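Local coordinates for glycosyl hydrolase BlGH5_18 (Bifidobacterium longum subsp. infantis, PDB 7LQX), which is a family 5 glycoside hydrolase, subfamily 18, of a gut bacterium and probably takes part in breaking down N-glycans, at residues R196-W210 with Q221-W234. Numbering follows the deposited sequence. Where two conformers were deposited one is given.
With EDO (1,2-ethanediol), chain C.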
loop_
_atom_site.group_PDB
_atom_site.type_symbol
_atom_site.label_atom_id
_atom_site.label_comp_id
_atom_site.label_asym_id
_atom_site.label_seq_id
_atom_site.Cartn_x
_atom_site.Cartn_y
_atom_site.Cartn_z
ATOM N N ARG A 196 8.340 27.991 -12.125
ATOM C CA ARG A 196 7.202 28.807 -11.707
ATOM C C ARG A 196 6.979 30.022 -12.594
ATOM O O ARG A 196 5.974 30.717 -12.415
ATOM C CB ARG A 196 7.347 29.175 -10.229
ATOM C CG ARG A 196 7.222 27.930 -9.352
ATOM C CD ARG A 196 7.655 28.157 -7.936
ATOM N NE ARG A 196 6.738 29.033 -7.229
ATOM C CZ ARG A 196 6.895 29.392 -5.960
ATOM N NH1 ARG A 196 7.934 28.933 -5.276
ATOM N NH2 ARG A 196 6.020 30.201 -5.387
ATOM N N ARG A 197 7.849 30.267 -13.571
ATOM C CA ARG A 197 7.506 31.224 -14.612
ATOM C C ARG A 197 6.445 30.673 -15.556
ATOM O O ARG A 197 5.752 31.453 -16.215
ATOM C CB ARG A 197 8.745 31.588 -15.422
ATOM C CG ARG A 197 9.888 32.152 -14.595
ATOM C CD ARG A 197 11.162 32.225 -15.432
ATOM N NE ARG A 197 11.508 30.915 -15.978
ATOM C CZ ARG A 197 12.381 30.709 -16.959
ATOM N NH1 ARG A 197 13.009 31.730 -17.524
ATOM N NH2 ARG A 197 12.618 29.475 -17.380
ATOM N N LYS A 198 6.297 29.348 -15.627
ATOM C CA LYS A 198 5.386 28.724 -16.575
ATOM C C LYS A 198 4.215 27.999 -15.934
ATOM O O LYS A 198 3.170 27.869 -16.574
ATOM C CB LYS A 198 6.138 27.704 -17.440
ATOM C CG LYS A 198 7.244 28.294 -18.289
ATOM C CD LYS A 198 8.020 27.184 -18.985
ATOM C CE LYS A 198 9.068 27.726 -19.939
ATOM N NZ LYS A 198 9.567 26.650 -20.849
ATOM N N HIS A 199 4.363 27.533 -14.691
ATOM C CA HIS A 199 3.365 26.706 -14.026
ATOM C C HIS A 199 3.357 27.026 -12.541
ATOM O O HIS A 199 4.381 27.411 -11.975
ATOM C CB HIS A 199 3.691 25.218 -14.215
ATOM C CG HIS A 199 3.743 24.801 -15.645
ATOM N ND1 HIS A 199 4.922 24.552 -16.313
ATOM C CD2 HIS A 199 2.751 24.594 -16.542
ATOM C CE1 HIS A 199 4.655 24.228 -17.564
ATOM N NE2 HIS A 199 3.344 24.244 -17.727
ATOM N N VAL A 200 2.200 26.873 -11.912
ATOM C CA VAL A 200 2.131 27.074 -10.471
ATOM C C VAL A 200 2.711 25.865 -9.746
ATOM O O VAL A 200 2.650 24.718 -10.215
ATOM C CB VAL A 200 0.711 27.400 -9.962
ATOM C CG1 VAL A 200 0.220 28.723 -10.567
ATOM C CG2 VAL A 200 -0.261 26.265 -10.222
ATOM N N ALA A 201 3.283 26.150 -8.581
ATOM C CA ALA A 201 3.753 25.157 -7.627
ATOM C C ALA A 201 3.095 25.483 -6.298
ATOM O O ALA A 201 3.250 26.594 -5.783
ATOM C CB ALA A 201 5.275 25.210 -7.496
ATOM N N LEU A 202 2.372 24.511 -5.748
ATOM C CA LEU A 202 1.541 24.705 -4.576
ATOM C C LEU A 202 1.768 23.576 -3.583
ATOM O O LEU A 202 2.241 22.490 -3.935
ATOM C CB LEU A 202 0.043 24.659 -4.942
ATOM C CG LEU A 202 -0.358 25.524 -6.130
ATOM C CD1 LEU A 202 -1.762 25.226 -6.605
ATOM C CD2 LEU A 202 -0.246 26.992 -5.779
ATOM N N HIS A 203 1.373 23.821 -2.338
ATOM C CA HIS A 203 1.273 22.752 -1.348
ATOM C C HIS A 203 -0.078 22.861 -0.651
ATOM O O HIS A 203 -0.719 23.915 -0.656
ATOM C CB HIS A 203 2.449 22.737 -0.358
ATOM C CG HIS A 203 2.531 23.946 0.504
ATOM N ND1 HIS A 203 2.093 23.954 1.812
ATOM C CD2 HIS A 203 2.993 25.193 0.253
ATOM C CE1 HIS A 203 2.276 25.155 2.326
ATOM N NE2 HIS A 203 2.812 25.927 1.398
ATOM N N SER A 204 -0.523 21.738 -0.086
ATOM C CA SER A 204 -1.856 21.617 0.484
ATOM C C SER A 204 -1.825 20.937 1.839
ATOM O O SER A 204 -1.300 19.826 1.977
ATOM C CB SER A 204 -2.758 20.793 -0.451
ATOM O OG SER A 204 -3.857 20.209 0.237
ATOM N N GLU A 205 -2.445 21.584 2.815
ATOM C CA GLU A 205 -2.702 20.994 4.116
ATOM C C GLU A 205 -4.198 20.969 4.392
ATOM O O GLU A 205 -4.963 21.780 3.855
ATOM C CB GLU A 205 -2.006 21.804 5.203
ATOM C CG GLU A 205 -0.494 21.745 5.116
ATOM C CD GLU A 205 0.116 22.662 4.058
ATOM O OE1 GLU A 205 -0.256 23.851 3.980
ATOM O OE2 GLU A 205 0.997 22.176 3.319
ATOM N N ASN A 206 -4.609 20.024 5.235
ATOM C CA ASN A 206 -5.925 20.105 5.844
ATOM C C ASN A 206 -5.932 21.239 6.865
ATOM O O ASN A 206 -4.914 21.894 7.112
ATOM C CB ASN A 206 -6.351 18.756 6.424
ATOM C CG ASN A 206 -5.505 18.311 7.591
ATOM O OD1 ASN A 206 -5.041 19.122 8.395
ATOM N ND2 ASN A 206 -5.315 17.000 7.702
ATOM N N ASP A 207 -7.098 21.478 7.471
ATOM C CA ASP A 207 -7.256 22.656 8.319
ATOM C C ASP A 207 -6.490 22.562 9.630
ATOM O O ASP A 207 -6.470 23.549 10.375
ATOM C CB ASP A 207 -8.731 23.024 8.530
ATOM C CG ASP A 207 -9.536 21.948 9.230
ATOM O OD1 ASP A 207 -8.946 21.093 9.914
ATOM O OD2 ASP A 207 -10.787 21.980 9.112
ATOM N N GLY A 208 -5.827 21.439 9.908
ATOM C CA GLY A 208 -4.882 21.414 11.007
ATOM C C GLY A 208 -3.821 22.494 10.902
ATOM O O GLY A 208 -3.311 22.969 11.920
ATOM N N VAL A 209 -3.462 22.890 9.678
ATOM C CA VAL A 209 -2.467 23.945 9.517
ATOM C C VAL A 209 -2.934 25.236 10.179
ATOM O O VAL A 209 -2.122 25.982 10.740
ATOM C CB VAL A 209 -2.109 24.139 8.028
ATOM C CG1 VAL A 209 -3.264 24.735 7.239
ATOM C CG2 VAL A 209 -0.864 24.999 7.888
ATOM N N TRP A 210 -4.242 25.507 10.154
ATOM C CA TRP A 210 -4.789 26.735 10.720
ATOM C C TRP A 210 -5.172 26.592 12.181
ATOM O O TRP A 210 -5.176 27.582 12.917
ATOM C CB TRP A 210 -6.040 27.199 9.934
ATOM C CG TRP A 210 -5.750 27.318 8.481
ATOM C CD1 TRP A 210 -6.215 26.513 7.494
ATOM C CD2 TRP A 210 -4.867 28.256 7.850
ATOM N NE1 TRP A 210 -5.687 26.890 6.284
ATOM C CE2 TRP A 210 -4.850 27.953 6.480
ATOM C CE3 TRP A 210 -4.100 29.325 8.310
ATOM C CZ2 TRP A 210 -4.095 28.675 5.566
ATOM C CZ3 TRP A 210 -3.345 30.036 7.399
ATOM C CH2 TRP A 210 -3.355 29.710 6.044
ATOM N N GLN A 221 3.826 29.016 6.352
ATOM C CA GLN A 221 4.155 28.218 5.175
ATOM C C GLN A 221 2.993 28.211 4.185
ATOM O O GLN A 221 3.188 28.358 2.970
ATOM C CB GLN A 221 4.458 26.773 5.574
ATOM C CG GLN A 221 5.684 26.548 6.407
ATOM C CD GLN A 221 5.602 25.236 7.164
ATOM O OE1 GLN A 221 4.586 24.553 7.116
ATOM N NE2 GLN A 221 6.662 24.895 7.889
ATOM N N ALA A 222 1.774 28.009 4.686
ATOM C CA ALA A 222 0.629 27.894 3.797
ATOM C C ALA A 222 0.409 29.174 3.011
ATOM O O ALA A 222 -0.006 29.126 1.849
ATOM C CB ALA A 222 -0.630 27.559 4.595
ATOM N N ALA A 223 0.683 30.317 3.624
ATOM C CA ALA A 223 0.352 31.612 3.046
ATOM C C ALA A 223 1.548 32.300 2.403
ATOM O O ALA A 223 1.427 33.453 1.976
ATOM C CB ALA A 223 -0.292 32.508 4.112
ATOM N N ASN A 224 2.689 31.623 2.309
ATOM C CA ASN A 224 3.855 32.226 1.672
ATOM C C ASN A 224 4.643 31.293 0.771
ATOM O O ASN A 224 5.239 31.773 -0.195
ATOM C CB ASN A 224 4.796 32.834 2.708
ATOM C CG ASN A 224 4.155 33.977 3.426
ATOM O OD1 ASN A 224 4.144 35.111 2.935
ATOM N ND2 ASN A 224 3.568 33.693 4.567
ATOM N N LEU A 225 4.681 29.997 1.033
ATOM C CA LEU A 225 5.397 29.076 0.165
ATOM C C LEU A 225 4.451 28.560 -0.905
ATOM O O LEU A 225 3.277 28.291 -0.632
ATOM C CB LEU A 225 5.984 27.915 0.967
ATOM C CG LEU A 225 7.038 28.357 1.983
ATOM C CD1 LEU A 225 7.555 27.147 2.760
ATOM C CD2 LEU A 225 8.203 29.114 1.346
ATOM N N GLY A 226 4.961 28.429 -2.125
ATOM C CA GLY A 226 4.120 28.128 -3.262
ATOM C C GLY A 226 3.421 29.384 -3.746
ATOM O O GLY A 226 3.459 30.429 -3.104
ATOM N N ASP A 227 2.746 29.275 -4.895
ATOM C CA ASP A 227 2.236 30.462 -5.578
ATOM C C ASP A 227 0.881 30.940 -5.080
ATOM O O ASP A 227 0.544 32.108 -5.298
ATOM C CB ASP A 227 2.146 30.180 -7.077
ATOM C CG ASP A 227 3.501 30.047 -7.719
ATOM O OD1 ASP A 227 4.342 30.942 -7.513
ATOM O OD2 ASP A 227 3.737 29.058 -8.435
HETATM N N MSE A 228 0.093 30.082 -4.443
HETATM C CA MSE A 228 -1.215 30.480 -3.942
HETATM C C MSE A 228 -1.476 29.739 -2.646
HETATM O O MSE A 228 -1.044 28.600 -2.485
HETATM C CB MSE A 228 -2.328 30.096 -4.917
HETATM C CG MSE A 228 -2.182 30.667 -6.293
HETATM SE SE MSE A 228 -3.757 30.445 -7.392
HETATM C CE MSE A 228 -3.514 28.633 -7.911
ATOM N N THR A 229 -2.253 30.339 -1.756
ATOM C CA THR A 229 -2.719 29.611 -0.590
ATOM C C THR A 229 -3.804 28.647 -1.028
ATOM O O THR A 229 -4.750 29.047 -1.710
ATOM C CB THR A 229 -3.322 30.575 0.422
ATOM O OG1 THR A 229 -2.334 31.546 0.782
ATOM C CG2 THR A 229 -3.798 29.823 1.654
ATOM N N THR A 230 -3.695 27.391 -0.625
ATOM C CA THR A 230 -4.774 26.440 -0.845
ATOM C C THR A 230 -5.533 26.256 0.463
ATOM O O THR A 230 -4.927 26.172 1.534
ATOM C CB THR A 230 -4.249 25.090 -1.338
ATOM O OG1 THR A 230 -3.426 24.497 -0.334
ATOM C CG2 THR A 230 -3.448 25.248 -2.621
ATOM N N ILE A 231 -6.857 26.209 0.360
ATOM C CA ILE A 231 -7.747 25.997 1.494
ATOM C C ILE A 231 -8.669 24.839 1.159
ATOM O O ILE A 231 -9.162 24.736 0.031
ATOM C CB ILE A 231 -8.560 27.272 1.802
ATOM C CG1 ILE A 231 -7.598 28.362 2.281
ATOM C CG2 ILE A 231 -9.654 26.990 2.825
ATOM C CD1 ILE A 231 -8.226 29.690 2.475
ATOM N N HIS A 232 -8.898 23.967 2.140
ATOM C CA HIS A 232 -9.855 22.872 2.019
ATOM C C HIS A 232 -10.854 23.084 3.147
ATOM O O HIS A 232 -10.517 22.872 4.316
ATOM C CB HIS A 232 -9.191 21.506 2.167
ATOM C CG HIS A 232 -8.255 21.159 1.055
ATOM N ND1 HIS A 232 -7.612 19.943 0.996
ATOM C CD2 HIS A 232 -7.836 21.862 -0.022
ATOM C CE1 HIS A 232 -6.854 19.901 -0.083
ATOM N NE2 HIS A 232 -6.953 21.062 -0.704
ATOM N N SER A 233 -12.070 23.507 2.809
ATOM C CA SER A 233 -13.053 23.948 3.796
ATOM C C SER A 233 -14.098 22.864 4.013
ATOM O O SER A 233 -14.901 22.581 3.118
ATOM C CB SER A 233 -13.708 25.246 3.336
ATOM O OG SER A 233 -14.639 25.689 4.296
ATOM N N TRP A 234 -14.132 22.311 5.233
ATOM C CA TRP A 234 -14.962 21.156 5.578
ATOM C C TRP A 234 -15.685 21.402 6.896
ATOM O O TRP A 234 -15.079 21.332 7.970
ATOM C CB TRP A 234 -14.112 19.891 5.638
ATOM C CG TRP A 234 -13.692 19.463 4.283
ATOM C CD1 TRP A 234 -12.446 19.569 3.725
ATOM C CD2 TRP A 234 -14.535 18.901 3.277
ATOM N NE1 TRP A 234 -12.465 19.085 2.438
ATOM C CE2 TRP A 234 -13.735 18.668 2.141
ATOM C CE3 TRP A 234 -15.889 18.575 3.226
ATOM C CZ2 TRP A 234 -14.244 18.107 0.980
ATOM C CZ3 TRP A 234 -16.391 18.023 2.069
ATOM C CH2 TRP A 234 -15.576 17.799 0.960
HETATM C C1 EDO C . -3.563 17.122 10.876
HETATM O O1 EDO C . -4.130 16.012 10.173
HETATM C C2 EDO C . -3.192 16.703 12.293
HETATM O O2 EDO C . -2.377 15.525 12.254
HETATM O O HOH W 1 -1.161 26.644 0.812
HETATM O O HOH W 2 1.045 26.816 -1.876
HETATM O O HOH W 3 -5.053 22.632 1.145
HETATM O O HOH W 4 -2.663 24.477 2.700
HETATM O O HOH W 5 -11.844 23.049 6.800
HETATM O O HOH W 6 -5.027 25.343 3.994
#
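The ring of H203 meets backbone carbonyls of residues 221-225 with its edge: Q221 O and L225 O lie near its plane, E205 OE2 stands in plane at the ND1 edge, and a water lies above one face, displaced toward the rim. At the guanidinium edge of R196, D227 OD1 lies in plane, but the carboxylate is turned 63° from it. One face of the H232 ring, which bonds to E163, has E205 O and a water above its rim. H203 NE2 donates to Q221 O at 2.9 Å, reaching it from above the carbonyl plane, while L225 N arrives from the opposite face. From ND1 a nearly straight bond of 2.6 Å runs to the syn lone pair of E205 OE2. With chi1 at 64°, CG lies between the backbone N and carbonyl carbon, which turns the imidazole toward Q221 O. R196 NE and NH2 grip D227 OD1 from one face of the carboxylate, NH2 at 2.8 Å. D227 OD2 takes A201 N on its anti side, somewhat out of the carboxylate plane, and D227 N returns a bond to A201 O. Elsewhere along the contact, L202 CD2 packs on M228 CB, T230 OG1 donates to H203 O at 2.8 Å, and a water accepting from T230 N lies 3.1 Å from H203 O. Parallel strands 200-202 and 229-233 of the (beta/alpha)8 barrel common to GH5 enzymes are thus joined largely through side chains and bridging waters. The bonds at ND1 and NE2 fix the H203 ring's rotation, and the short one to E205 would probably polarise the imidazole and strengthen NE2 as a donor.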